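Local structure of exoribonuclease II, mitochondrial (Candida glabrata, 6F3H) at residues Ile412-Glu415 against Arg421-Ile424; Ile491-Glu496 against Lys617-Phe622; Asp531-Gly536 against Lys547-Leu552. The protein degrades RNA from the 3' end as a mitochondrial exoribonuclease, the nuclease component of the mtEXO RNA degradosome. The protein carries 1 engineered substitution. All coordinates share one frame; numbering follows the deposited sequence.

Contact 1 (Ile412-Glu415 against Arg421-Ile424); sequences ISIE and RSRI
Strands Ile412-Glu415 and Arg421-Ile424 run antiparallel, with N-to-C directions 149° apart and axes 4.6 Å apart at closest approach. Glu415 and Arg423 form the hydrogen-bonded pair: Glu415 N donates to Arg423 O at 2.7 Å, and Arg423 N returns a bond to Glu415 O at 2.7 Å. Ile414 and Ile424 form the adjacent non-hydrogen-bonded pair, where the CA of Ile414 lies 3.3 Å from Arg423 O in a CA-H...O contact. Consecutive in the chain and linked by a short loop, antiparallel strands 410-416 and 421-429 make a beta hairpin; strand 410-416, outermost in the mixed sheet of the RNB domain, begins at the magnesium ligand Asp410. On one face Ile414 and Ile424 lie side by side, CG1 of Ile414 meeting CD1 of Ile424 at 3.5 Å. In Ile424, chi1 puts CG1 beside the backbone N, and the bend at chi2 (-68°) turns CD1 across to Ile414. On the other face Glu415 and Arg423 run alongside each other to a salt bridge, OE1 of Glu415 to NH1 of Arg423 at 2.7 Å. The hydrogen bond within it is weak because it is bent, with carboxylate and guanidinium planes 73° apart; NE of Arg423 is held by Glu496.

Contact 2 (Ile491-Glu496 against Lys617-Phe622); sequences ISFSFE and KLCAAF
The Phe495 ring receives Leu618 on one face: the methyl CD1 packs over the ring centre, 4.3 Å above its plane. The Phe493 ring is approached differently, since SG of Cys619 comes in obliquely, 4.4 Å from the centroid and 54° off the ring normal. This is a Cys sulfur-aromatic contact. Together the two pairs form a helix-on-sheet packing within the RNB domain, with helix 603-625 lying against strand 488-499 of the mixed sheet. Only side chains meet: the nearest CA atoms, those of Phe493 and Cys619, are 9.1 Å apart, and the area buried between the segments is just 130 Å².

Phe493 and Phe495 are two residues apart on an extended strand and both point toward the helix, while Leu618 and Cys619 are consecutive there. The rings leave the backbone by different routes. In Phe495, chi1 of 51° sets CG between the backbone N and the carbonyl carbon, whereas in Phe493 CG lies anti to the carbonyl carbon. The intervening Ser494 turns its hydroxyl to His425 on the neighbouring strand. The apolar layer continues beyond the two segments, with Val514 of strand 505-519 against Phe493 and Phe512 of the same strand against Leu618. At the sulfur, the meeting is one-sided along the ring, SG of Cys619 being 3.4 Å from CE2 of Phe493 and 3.9 Å from its CD2.

Contact 3 (Asp531-Gly536 against Lys547-Leu552); sequences DSILNG and KQLELL
Leu534 and Glu550 meet through aliphatic carbons, their side chains sliding past each other in opposite directions. The methyl CD2 of Leu534 lies 3.9 Å from CG of Glu550 and 4.1 Å from the backbone N of Glu550, so the leucine end rests on both the side chain and the main chain of the second helix. The same methyl also reaches CB of Leu549 at 4.3 Å. What carries it there is chi1 of -56°, which places CG of Leu534 beside its own backbone N. This packed part coincides with the nearest pair of CA atoms, Leu534 and Glu550, 6.9 Å apart. On the buried side Ile533 and Leu549 point toward each other's segments, with CG2 of Ile533 4.4 Å from CD1 of Leu549.

Helix 527-534 and helix 543-567, consecutive in the RNB domain and joined by a short loop, pack against each other here. The first helix closes with a Schellman motif: Gly536 takes a positive phi of 87°, and two bonds run back into the last turn, one of them from Gly536 N to Ile533 O at 2.9 Å. A backbone bond between Ser532 and Asp538 also ties the chain beyond the glycine to this turn.

The loose, solvent side of the contact is the polar end of Glu550 with Lys547. The extended glutamate chain delivers OE1 to NZ of Lys547 at 2.6 Å, a salt bridge within the second helix between residues three apart. The ammonium meets OE1 on the anti side, 28° out of the carboxylate plane. Lys547 is exposed and its CB points away from the first helix, so this charge pair bridges nothing across the contact.

How the contacts relate
All three contacts belong to the RNB domain and lie on the same side of the chain's centre. Contacts 1 and 2 have centres 13 Å apart and share the mixed sheet, where strands 421-429 and 488-499 are neighbours; Ile424 N approaches Phe495 O at 2.7 Å, a probable hydrogen bond. The centres of contacts 1 and 3 are about 15 Å apart, and the two touch where helix 543-567 packs on strand 410-416: CD1 of Ile414 is 3.6 Å from CG of Leu551. Contacts 2 and 3, about 24 Å apart between centres, do not touch. Contact 1 comes first along the chain, and contact 3 falls between the segments of contact 2. The magnesium-bearing hairpin strand is thereby tied both to the sheet and to a helix.

Contact 1 (Ile412-Glu415 against Arg421-Ile424)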
ATOM      1  N   ILE A 412     -18.941   0.270 -19.615  1.00 43.41           N
ATOM      2  CA  ILE A 412     -18.738  -0.610 -20.764  1.00 47.40           C
ATOM      3  C   ILE A 412     -19.871  -0.455 -21.770  1.00 51.82           C
ATOM      4  O   ILE A 412     -21.049  -0.378 -21.397  1.00 48.60           O
ATOM      5  CB  ILE A 412     -18.650  -2.083 -20.330  1.00 46.26           C
ATOM      6  CG1 ILE A 412     -17.840  -2.206 -19.055  1.00 50.44           C
ATOM      7  CG2 ILE A 412     -18.050  -2.924 -21.418  1.00 43.59           C
ATOM      8  CD1 ILE A 412     -17.786  -3.607 -18.557  1.00 55.94           C
ATOM      9  N   SER A 413     -19.514  -0.492 -23.053  1.00 54.21           N
ATOM     10  CA  SER A 413     -20.473  -0.434 -24.141  1.00 50.16           C
ATOM     11  C   SER A 413     -20.033  -1.415 -25.206  1.00 51.38           C
ATOM     12  O   SER A 413     -18.835  -1.534 -25.483  1.00 48.02           O
ATOM     13  CB  SER A 413     -20.570   0.975 -24.707  1.00 50.16           C
ATOM     14  OG  SER A 413     -21.062   1.869 -23.719  1.00 52.28           O
ATOM     15  N   ILE A 414     -20.994  -2.147 -25.767  1.00 53.28           N
ATOM     16  CA  ILE A 414     -20.715  -3.101 -26.831  1.00 51.98           C
ATOM     17  C   ILE A 414     -21.627  -2.835 -28.016  1.00 58.91           C
ATOM     18  O   ILE A 414     -22.789  -2.430 -27.864  1.00 56.43           O
ATOM     19  CB  ILE A 414     -20.845  -4.562 -26.357  1.00 47.92           C
ATOM     20  CG1 ILE A 414     -20.519  -5.524 -27.490  1.00 47.93           C
ATOM     21  CG2 ILE A 414     -22.206  -4.844 -25.850  1.00 45.85           C
ATOM     22  CD1 ILE A 414     -20.434  -6.930 -27.048  1.00 50.46           C
ATOM     23  N   GLU A 415     -21.072  -3.029 -29.200  1.00 61.89           N
ATOM     24  CA  GLU A 415     -21.810  -3.029 -30.445  1.00 62.04           C
ATOM     25  C   GLU A 415     -21.589  -4.353 -31.134  1.00 62.60           C
ATOM     26  O   GLU A 415     -20.456  -4.673 -31.515  1.00 57.51           O
ATOM     27  CB  GLU A 415     -21.351  -1.900 -31.338  1.00 66.67           C
ATOM     28  CG  GLU A 415     -21.999  -0.630 -30.987  1.00 77.32           C
ATOM     29  CD  GLU A 415     -21.326   0.502 -31.671  1.00 85.20           C
ATOM     30  OE1 GLU A 415     -20.185   0.288 -32.138  1.00 81.66           O
ATOM     31  OE2 GLU A 415     -21.946   1.578 -31.780  1.00 92.60           O
ATOM     32  N   ARG A 421     -17.911 -10.625 -34.982  1.00 86.62           N
ATOM     33  CA  ARG A 421     -17.192  -9.448 -34.519  1.00 79.07           C
ATOM     34  C   ARG A 421     -18.046  -8.522 -33.654  1.00 84.37           C
ATOM     35  O   ARG A 421     -19.203  -8.229 -33.987  1.00 87.96           O
ATOM     36  CB  ARG A 421     -16.676  -8.702 -35.722  1.00 69.74           C
ATOM     37  CG  ARG A 421     -16.077  -7.412 -35.413  1.00 70.34           C
ATOM     38  CD  ARG A 421     -15.472  -6.869 -36.665  1.00 77.63           C
ATOM     39  NE  ARG A 421     -14.440  -7.767 -37.199  1.00 84.56           N
ATOM     40  CZ  ARG A 421     -13.124  -7.529 -37.200  1.00 86.04           C
ATOM     41  NH1 ARG A 421     -12.625  -6.426 -36.649  1.00 89.34           N
ATOM     42  NH2 ARG A 421     -12.294  -8.419 -37.739  1.00 81.50           N
ATOM     43  N   SER A 422     -17.454  -8.035 -32.552  1.00 78.50           N
ATOM     44  CA  SER A 422     -18.091  -7.074 -31.660  1.00 65.93           C
ATOM     45  C   SER A 422     -17.149  -5.897 -31.448  1.00 57.66           C
ATOM     46  O   SER A 422     -15.926  -6.058 -31.425  1.00 57.01           O
ATOM     47  CB  SER A 422     -18.425  -7.686 -30.295  1.00 67.57           C
ATOM     48  OG  SER A 422     -18.815  -9.046 -30.389  1.00 69.99           O
ATOM     49  N   ARG A 423     -17.717  -4.712 -31.275  1.00 51.70           N
ATOM     50  CA  ARG A 423     -16.913  -3.546 -30.960  1.00 54.79           C
ATOM     51  C   ARG A 423     -17.192  -3.116 -29.534  1.00 61.83           C
ATOM     52  O   ARG A 423     -18.348  -3.077 -29.095  1.00 63.10           O
ATOM     53  CB  ARG A 423     -17.178  -2.365 -31.884  1.00 57.99           C
ATOM     54  CG  ARG A 423     -16.429  -1.123 -31.410  1.00 58.62           C
ATOM     55  CD  ARG A 423     -16.608   0.079 -32.301  1.00 65.32           C
ATOM     56  NE  ARG A 423     -16.512  -0.258 -33.714  1.00 74.41           N
ATOM     57  CZ  ARG A 423     -17.430   0.068 -34.618  1.00 77.20           C
ATOM     58  NH1 ARG A 423     -18.506   0.745 -34.248  1.00 80.96           N
ATOM     59  NH2 ARG A 423     -17.272  -0.277 -35.886  1.00 73.78           N
ATOM     60  N   ILE A 424     -16.119  -2.798 -28.818  1.00 62.76           N
ATOM     61  CA  ILE A 424     -16.176  -2.518 -27.397  1.00 54.57           C
ATOM     62  C   ILE A 424     -15.687  -1.119 -27.101  1.00 54.83           C
ATOM     63  O   ILE A 424     -14.688  -0.660 -27.663  1.00 54.51           O
ATOM     64  CB  ILE A 424     -15.356  -3.541 -26.622  1.00 48.27           C
ATOM     65  CG1 ILE A 424     -15.680  -4.907 -27.203  1.00 48.76           C
ATOM     66  CG2 ILE A 424     -15.670  -3.399 -25.182  1.00 51.65           C
ATOM     67  CD1 ILE A 424     -17.104  -5.350 -26.929  1.00 51.51           C
TER

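Contact 2 (Ile491-Glu496 against Lys617-Phe622)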
ATOM      1  N   ILE A 491     -13.024   9.575 -21.227  1.00 47.15           N
ATOM      2  CA  ILE A 491     -11.960   9.146 -22.102  1.00 50.04           C
ATOM      3  C   ILE A 491     -12.295   7.725 -22.490  1.00 51.67           C
ATOM      4  O   ILE A 491     -12.395   6.851 -21.624  1.00 53.34           O
ATOM      5  CB  ILE A 491     -10.591   9.203 -21.419  1.00 50.26           C
ATOM      6  CG1 ILE A 491     -10.271  10.632 -20.986  1.00 57.97           C
ATOM      7  CG2 ILE A 491      -9.529   8.712 -22.369  1.00 45.28           C
ATOM      8  CD1 ILE A 491      -8.783  10.832 -20.605  1.00 58.58           C
ATOM      9  N   SER A 492     -12.443   7.480 -23.781  1.00 49.25           N
ATOM     10  CA  SER A 492     -13.008   6.221 -24.211  1.00 50.41           C
ATOM     11  C   SER A 492     -12.036   5.468 -25.100  1.00 54.17           C
ATOM     12  O   SER A 492     -11.405   6.035 -26.000  1.00 56.93           O
ATOM     13  CB  SER A 492     -14.341   6.461 -24.906  1.00 48.46           C
ATOM     14  OG  SER A 492     -15.197   7.214 -24.059  1.00 46.24           O
ATOM     15  N   PHE A 493     -11.940   4.175 -24.832  1.00 51.28           N
ATOM     16  CA  PHE A 493     -11.014   3.289 -25.506  1.00 48.62           C
ATOM     17  C   PHE A 493     -11.844   2.279 -26.255  1.00 48.23           C
ATOM     18  O   PHE A 493     -12.623   1.550 -25.646  1.00 53.43           O
ATOM     19  CB  PHE A 493     -10.117   2.586 -24.504  1.00 54.08           C
ATOM     20  CG  PHE A 493      -9.401   3.529 -23.600  1.00 59.99           C
ATOM     21  CD1 PHE A 493     -10.059   4.095 -22.507  1.00 64.78           C
ATOM     22  CD2 PHE A 493      -8.074   3.861 -23.831  1.00 51.68           C
ATOM     23  CE1 PHE A 493      -9.405   4.983 -21.664  1.00 59.44           C
ATOM     24  CE2 PHE A 493      -7.422   4.744 -22.993  1.00 47.40           C
ATOM     25  CZ  PHE A 493      -8.085   5.306 -21.908  1.00 48.51           C
ATOM     26  N   SER A 494     -11.681   2.235 -27.557  1.00 48.18           N
ATOM     27  CA  SER A 494     -12.562   1.458 -28.401  1.00 45.41           C
ATOM     28  C   SER A 494     -11.728   0.487 -29.209  1.00 46.18           C
ATOM     29  O   SER A 494     -10.593   0.798 -29.583  1.00 49.85           O
ATOM     30  CB  SER A 494     -13.366   2.365 -29.313  1.00 46.12           C
ATOM     31  OG  SER A 494     -13.880   3.465 -28.581  1.00 47.57           O
ATOM     32  N   PHE A 495     -12.276  -0.701 -29.425  1.00 46.22           N
ATOM     33  CA  PHE A 495     -11.589  -1.721 -30.205  1.00 50.09           C
ATOM     34  C   PHE A 495     -12.549  -2.870 -30.463  1.00 59.03           C
ATOM     35  O   PHE A 495     -13.616  -2.967 -29.849  1.00 60.24           O
ATOM     36  CB  PHE A 495     -10.366  -2.230 -29.488  1.00 46.90           C
ATOM     37  CG  PHE A 495     -10.661  -2.632 -28.114  1.00 57.99           C
ATOM     38  CD1 PHE A 495     -10.607  -1.707 -27.083  1.00 65.22           C
ATOM     39  CD2 PHE A 495     -11.085  -3.920 -27.845  1.00 62.69           C
ATOM     40  CE1 PHE A 495     -10.914  -2.075 -25.778  1.00 64.95           C
ATOM     41  CE2 PHE A 495     -11.399  -4.299 -26.563  1.00 65.96           C
ATOM     42  CZ  PHE A 495     -11.309  -3.373 -25.516  1.00 64.99           C
ATOM     43  N   GLU A 496     -12.140  -3.759 -31.359  1.00 63.89           N
ATOM     44  CA  GLU A 496     -12.995  -4.842 -31.795  1.00 70.76           C
ATOM     45  C   GLU A 496     -12.366  -6.192 -31.548  1.00 70.35           C
ATOM     46  O   GLU A 496     -11.154  -6.384 -31.705  1.00 67.15           O
ATOM     47  CB  GLU A 496     -13.339  -4.713 -33.246  1.00 78.90           C
ATOM     48  CG  GLU A 496     -14.331  -3.617 -33.466  1.00 92.48           C
ATOM     49  CD  GLU A 496     -14.277  -3.085 -34.872  1.00102.10           C
ATOM     50  OE1 GLU A 496     -13.817  -3.835 -35.753  1.00104.51           O
ATOM     51  OE2 GLU A 496     -14.701  -1.931 -35.099  1.00105.31           O
ATOM     52  N   LYS A 617      -3.898  -3.443 -20.161  1.00 44.87           N
ATOM     53  CA  LYS A 617      -2.849  -4.056 -20.970  1.00 42.05           C
ATOM     54  C   LYS A 617      -2.634  -3.277 -22.254  1.00 47.86           C
ATOM     55  O   LYS A 617      -1.496  -3.075 -22.685  1.00 55.72           O
ATOM     56  CB  LYS A 617      -3.181  -5.503 -21.319  1.00 42.52           C
ATOM     57  CG  LYS A 617      -2.902  -6.501 -20.237  1.00 55.18           C
ATOM     58  CD  LYS A 617      -2.947  -7.902 -20.813  1.00 66.64           C
ATOM     59  CE  LYS A 617      -4.374  -8.401 -21.083  1.00 71.00           C
ATOM     60  NZ  LYS A 617      -4.386  -9.866 -21.406  1.00 71.44           N
ATOM     61  N   LEU A 618      -3.712  -2.823 -22.882  1.00 44.80           N
ATOM     62  CA  LEU A 618      -3.567  -2.196 -24.188  1.00 49.12           C
ATOM     63  C   LEU A 618      -2.919  -0.823 -24.095  1.00 53.67           C
ATOM     64  O   LEU A 618      -2.119  -0.459 -24.963  1.00 58.18           O
ATOM     65  CB  LEU A 618      -4.921  -2.095 -24.870  1.00 56.94           C
ATOM     66  CG  LEU A 618      -5.375  -3.468 -25.371  1.00 58.93           C
ATOM     67  CD1 LEU A 618      -6.746  -3.399 -26.010  1.00 51.83           C
ATOM     68  CD2 LEU A 618      -4.342  -4.071 -26.314  1.00 61.23           C
ATOM     69  N   CYS A 619      -3.238  -0.040 -23.060  1.00 53.69           N
ATOM     70  CA  CYS A 619      -2.571   1.255 -22.948  1.00 54.11           C
ATOM     71  C   CYS A 619      -1.092   1.101 -22.704  1.00 52.12           C
ATOM     72  O   CYS A 619      -0.318   2.009 -23.027  1.00 52.50           O
ATOM     73  CB  CYS A 619      -3.171   2.109 -21.854  1.00 59.05           C
ATOM     74  SG  CYS A 619      -4.639   2.863 -22.393  1.00 64.93           S
ATOM     75  N   ALA A 620      -0.684  -0.019 -22.122  1.00 49.19           N
ATOM     76  CA  ALA A 620       0.730  -0.329 -22.088  1.00 54.63           C
ATOM     77  C   ALA A 620       1.297  -0.279 -23.494  1.00 63.16           C
ATOM     78  O   ALA A 620       2.233   0.480 -23.780  1.00 66.65           O
ATOM     79  CB  ALA A 620       0.948  -1.705 -21.461  1.00 63.93           C
ATOM     80  N   ALA A 621       0.692  -1.052 -24.403  1.00 62.24           N
ATOM     81  CA  ALA A 621       1.155  -1.084 -25.783  1.00 49.62           C
ATOM     82  C   ALA A 621       1.157   0.310 -26.380  1.00 48.04           C
ATOM     83  O   ALA A 621       2.128   0.732 -27.021  1.00 49.17           O
ATOM     84  CB  ALA A 621       0.268  -2.016 -26.597  1.00 39.18           C
ATOM     85  N   PHE A 622       0.093   1.053 -26.125  1.00 44.63           N
ATOM     86  CA  PHE A 622      -0.081   2.362 -26.728  1.00 49.91           C
ATOM     87  C   PHE A 622       1.002   3.328 -26.267  1.00 54.70           C
ATOM     88  O   PHE A 622       1.643   3.996 -27.087  1.00 59.34           O
ATOM     89  CB  PHE A 622      -1.473   2.847 -26.359  1.00 52.79           C
ATOM     90  CG  PHE A 622      -1.910   4.090 -27.048  1.00 56.00           C
ATOM     91  CD1 PHE A 622      -2.374   4.051 -28.350  1.00 61.61           C
ATOM     92  CD2 PHE A 622      -1.977   5.284 -26.353  1.00 55.37           C
ATOM     93  CE1 PHE A 622      -2.841   5.201 -28.964  1.00 61.59           C
ATOM     94  CE2 PHE A 622      -2.433   6.435 -26.959  1.00 58.32           C
ATOM     95  CZ  PHE A 622      -2.870   6.395 -28.263  1.00 60.27           C
TER

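Contact 3 (Asp531-Gly536 against Lys547-Leu552)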
ATOM      1  N   ASP A 531     -25.991 -10.008 -12.026  1.00 53.66           N
ATOM      2  CA  ASP A 531     -25.941 -11.442 -11.813  1.00 57.25           C
ATOM      3  C   ASP A 531     -27.336 -12.045 -11.889  1.00 55.15           C
ATOM      4  O   ASP A 531     -27.565 -13.019 -12.618  1.00 56.49           O
ATOM      5  CB  ASP A 531     -25.280 -11.759 -10.483  1.00 67.47           C
ATOM      6  CG  ASP A 531     -23.763 -11.713 -10.566  1.00 82.11           C
ATOM      7  OD1 ASP A 531     -23.201 -12.187 -11.581  1.00 84.46           O
ATOM      8  OD2 ASP A 531     -23.129 -11.226  -9.598  1.00 88.68           O
ATOM      9  N   SER A 532     -28.310 -11.418 -11.224  1.00 50.91           N
ATOM     10  CA  SER A 532     -29.641 -12.010 -11.239  1.00 59.02           C
ATOM     11  C   SER A 532     -30.198 -11.987 -12.649  1.00 60.79           C
ATOM     12  O   SER A 532     -30.975 -12.866 -13.033  1.00 67.53           O
ATOM     13  CB  SER A 532     -30.565 -11.328 -10.219  1.00 61.34           C
ATOM     14  OG  SER A 532     -30.756  -9.968 -10.506  1.00 66.16           O
ATOM     15  N   ILE A 533     -29.788 -11.004 -13.429  1.00 57.34           N
ATOM     16  CA  ILE A 533     -30.157 -10.955 -14.834  1.00 57.53           C
ATOM     17  C   ILE A 533     -29.612 -12.160 -15.582  1.00 57.69           C
ATOM     18  O   ILE A 533     -30.330 -12.804 -16.353  1.00 62.20           O
ATOM     19  CB  ILE A 533     -29.642  -9.648 -15.440  1.00 57.29           C
ATOM     20  CG1 ILE A 533     -30.511  -8.506 -14.940  1.00 64.26           C
ATOM     21  CG2 ILE A 533     -29.563  -9.748 -16.948  1.00 49.34           C
ATOM     22  CD1 ILE A 533     -29.922  -7.185 -15.195  1.00 62.75           C
ATOM     23  N   LEU A 534     -28.334 -12.481 -15.382  1.00 57.97           N
ATOM     24  CA  LEU A 534     -27.738 -13.570 -16.142  1.00 59.29           C
ATOM     25  C   LEU A 534     -28.149 -14.926 -15.614  1.00 67.27           C
ATOM     26  O   LEU A 534     -27.782 -15.951 -16.201  1.00 68.90           O
ATOM     27  CB  LEU A 534     -26.216 -13.478 -16.138  1.00 56.57           C
ATOM     28  CG  LEU A 534     -25.663 -12.152 -16.643  1.00 56.03           C
ATOM     29  CD1 LEU A 534     -24.225 -11.962 -16.197  1.00 55.78           C
ATOM     30  CD2 LEU A 534     -25.811 -11.995 -18.132  1.00 56.84           C
ATOM     31  N   ASN A 535     -28.930 -14.944 -14.545  1.00 65.37           N
ATOM     32  CA  ASN A 535     -29.611 -16.136 -14.089  1.00 66.15           C
ATOM     33  C   ASN A 535     -31.083 -16.176 -14.510  1.00 69.61           C
ATOM     34  O   ASN A 535     -31.761 -17.189 -14.287  1.00 73.15           O
ATOM     35  CB  ASN A 535     -29.476 -16.210 -12.568  1.00 66.99           C
ATOM     36  CG  ASN A 535     -29.767 -17.589 -12.025  1.00 77.23           C
ATOM     37  OD1 ASN A 535     -29.344 -18.599 -12.595  1.00 80.99           O
ATOM     38  ND2 ASN A 535     -30.515 -17.644 -10.929  1.00 81.70           N
ATOM     39  N   GLY A 536     -31.580 -15.120 -15.151  1.00 68.86           N
ATOM     40  CA  GLY A 536     -32.975 -15.013 -15.486  1.00 66.27           C
ATOM     41  C   GLY A 536     -33.833 -14.417 -14.396  1.00 79.99           C
ATOM     42  O   GLY A 536     -35.000 -14.118 -14.649  1.00 85.61           O
ATOM     43  N   LYS A 547     -29.224  -8.468 -23.707  1.00 51.74           N
ATOM     44  CA  LYS A 547     -28.369  -9.295 -24.555  1.00 55.25           C
ATOM     45  C   LYS A 547     -26.961  -8.718 -24.692  1.00 58.13           C
ATOM     46  O   LYS A 547     -26.015  -9.483 -24.878  1.00 64.35           O
ATOM     47  CB  LYS A 547     -29.025  -9.560 -25.918  1.00 63.59           C
ATOM     48  CG  LYS A 547     -28.091 -10.177 -27.008  1.00 78.62           C
ATOM     49  CD  LYS A 547     -27.484 -11.580 -26.727  1.00 90.11           C
ATOM     50  CE  LYS A 547     -28.496 -12.650 -26.260  1.00 98.65           C
ATOM     51  NZ  LYS A 547     -27.774 -13.942 -25.968  1.00101.72           N
ATOM     52  N   GLN A 548     -26.767  -7.410 -24.529  1.00 50.43           N
ATOM     53  CA  GLN A 548     -25.394  -6.927 -24.600  1.00 47.44           C
ATOM     54  C   GLN A 548     -24.573  -7.476 -23.439  1.00 55.09           C
ATOM     55  O   GLN A 548     -23.392  -7.820 -23.596  1.00 54.92           O
ATOM     56  CB  GLN A 548     -25.374  -5.408 -24.595  1.00 47.15           C
ATOM     57  CG  GLN A 548     -25.911  -4.754 -25.844  1.00 53.71           C
ATOM     58  CD  GLN A 548     -26.323  -3.318 -25.606  1.00 58.63           C
ATOM     59  OE1 GLN A 548     -27.285  -3.053 -24.892  1.00 58.34           O
ATOM     60  NE2 GLN A 548     -25.560  -2.376 -26.166  1.00 60.08           N
ATOM     61  N   LEU A 549     -25.211  -7.630 -22.283  1.00 50.00           N
ATOM     62  CA  LEU A 549     -24.549  -8.221 -21.131  1.00 49.99           C
ATOM     63  C   LEU A 549     -24.168  -9.676 -21.372  1.00 55.83           C
ATOM     64  O   LEU A 549     -23.045 -10.085 -21.063  1.00 53.67           O
ATOM     65  CB  LEU A 549     -25.459  -8.099 -19.919  1.00 50.11           C
ATOM     66  CG  LEU A 549     -25.813  -6.660 -19.543  1.00 51.13           C
ATOM     67  CD1 LEU A 549     -26.787  -6.653 -18.403  1.00 48.84           C
ATOM     68  CD2 LEU A 549     -24.579  -5.929 -19.111  1.00 46.39           C
ATOM     69  N   GLU A 550     -25.101 -10.495 -21.875  1.00 58.02           N
ATOM     70  CA  GLU A 550     -24.742 -11.893 -22.092  1.00 60.70           C
ATOM     71  C   GLU A 550     -23.597 -11.983 -23.066  1.00 60.04           C
ATOM     72  O   GLU A 550     -22.687 -12.807 -22.913  1.00 56.65           O
ATOM     73  CB  GLU A 550     -25.930 -12.703 -22.589  1.00 66.65           C
ATOM     74  CG  GLU A 550     -27.190 -12.455 -21.804  1.00 76.56           C
ATOM     75  CD  GLU A 550     -28.371 -13.221 -22.350  1.00 93.04           C
ATOM     76  OE1 GLU A 550     -28.215 -13.881 -23.410  1.00 97.65           O
ATOM     77  OE2 GLU A 550     -29.448 -13.169 -21.706  1.00 99.01           O
ATOM     78  N   LEU A 551     -23.612 -11.108 -24.055  1.00 62.68           N
ATOM     79  CA  LEU A 551     -22.530 -11.085 -25.009  1.00 63.54           C
ATOM     80  C   LEU A 551     -21.236 -10.703 -24.329  1.00 57.08           C
ATOM     81  O   LEU A 551     -20.203 -11.337 -24.551  1.00 57.89           O
ATOM     82  CB  LEU A 551     -22.869 -10.115 -26.127  1.00 70.72           C
ATOM     83  CG  LEU A 551     -21.944 -10.208 -27.324  1.00 76.46           C
ATOM     84  CD1 LEU A 551     -21.570 -11.655 -27.666  1.00 77.00           C
ATOM     85  CD2 LEU A 551     -22.673  -9.534 -28.450  1.00 78.03           C
ATOM     86  N   LEU A 552     -21.281  -9.682 -23.476  1.00 57.28           N
ATOM     87  CA  LEU A 552     -20.079  -9.258 -22.764  1.00 54.39           C
ATOM     88  C   LEU A 552     -19.560 -10.354 -21.855  1.00 61.15           C
ATOM     89  O   LEU A 552     -18.350 -10.592 -21.786  1.00 67.16           O
ATOM     90  CB  LEU A 552     -20.365  -8.003 -21.948  1.00 47.18           C
ATOM     91  CG  LEU A 552     -20.430  -6.697 -22.731  1.00 50.81           C
ATOM     92  CD1 LEU A 552     -20.922  -5.558 -21.873  1.00 45.10           C
ATOM     93  CD2 LEU A 552     -19.055  -6.362 -23.309  1.00 55.85           C
TER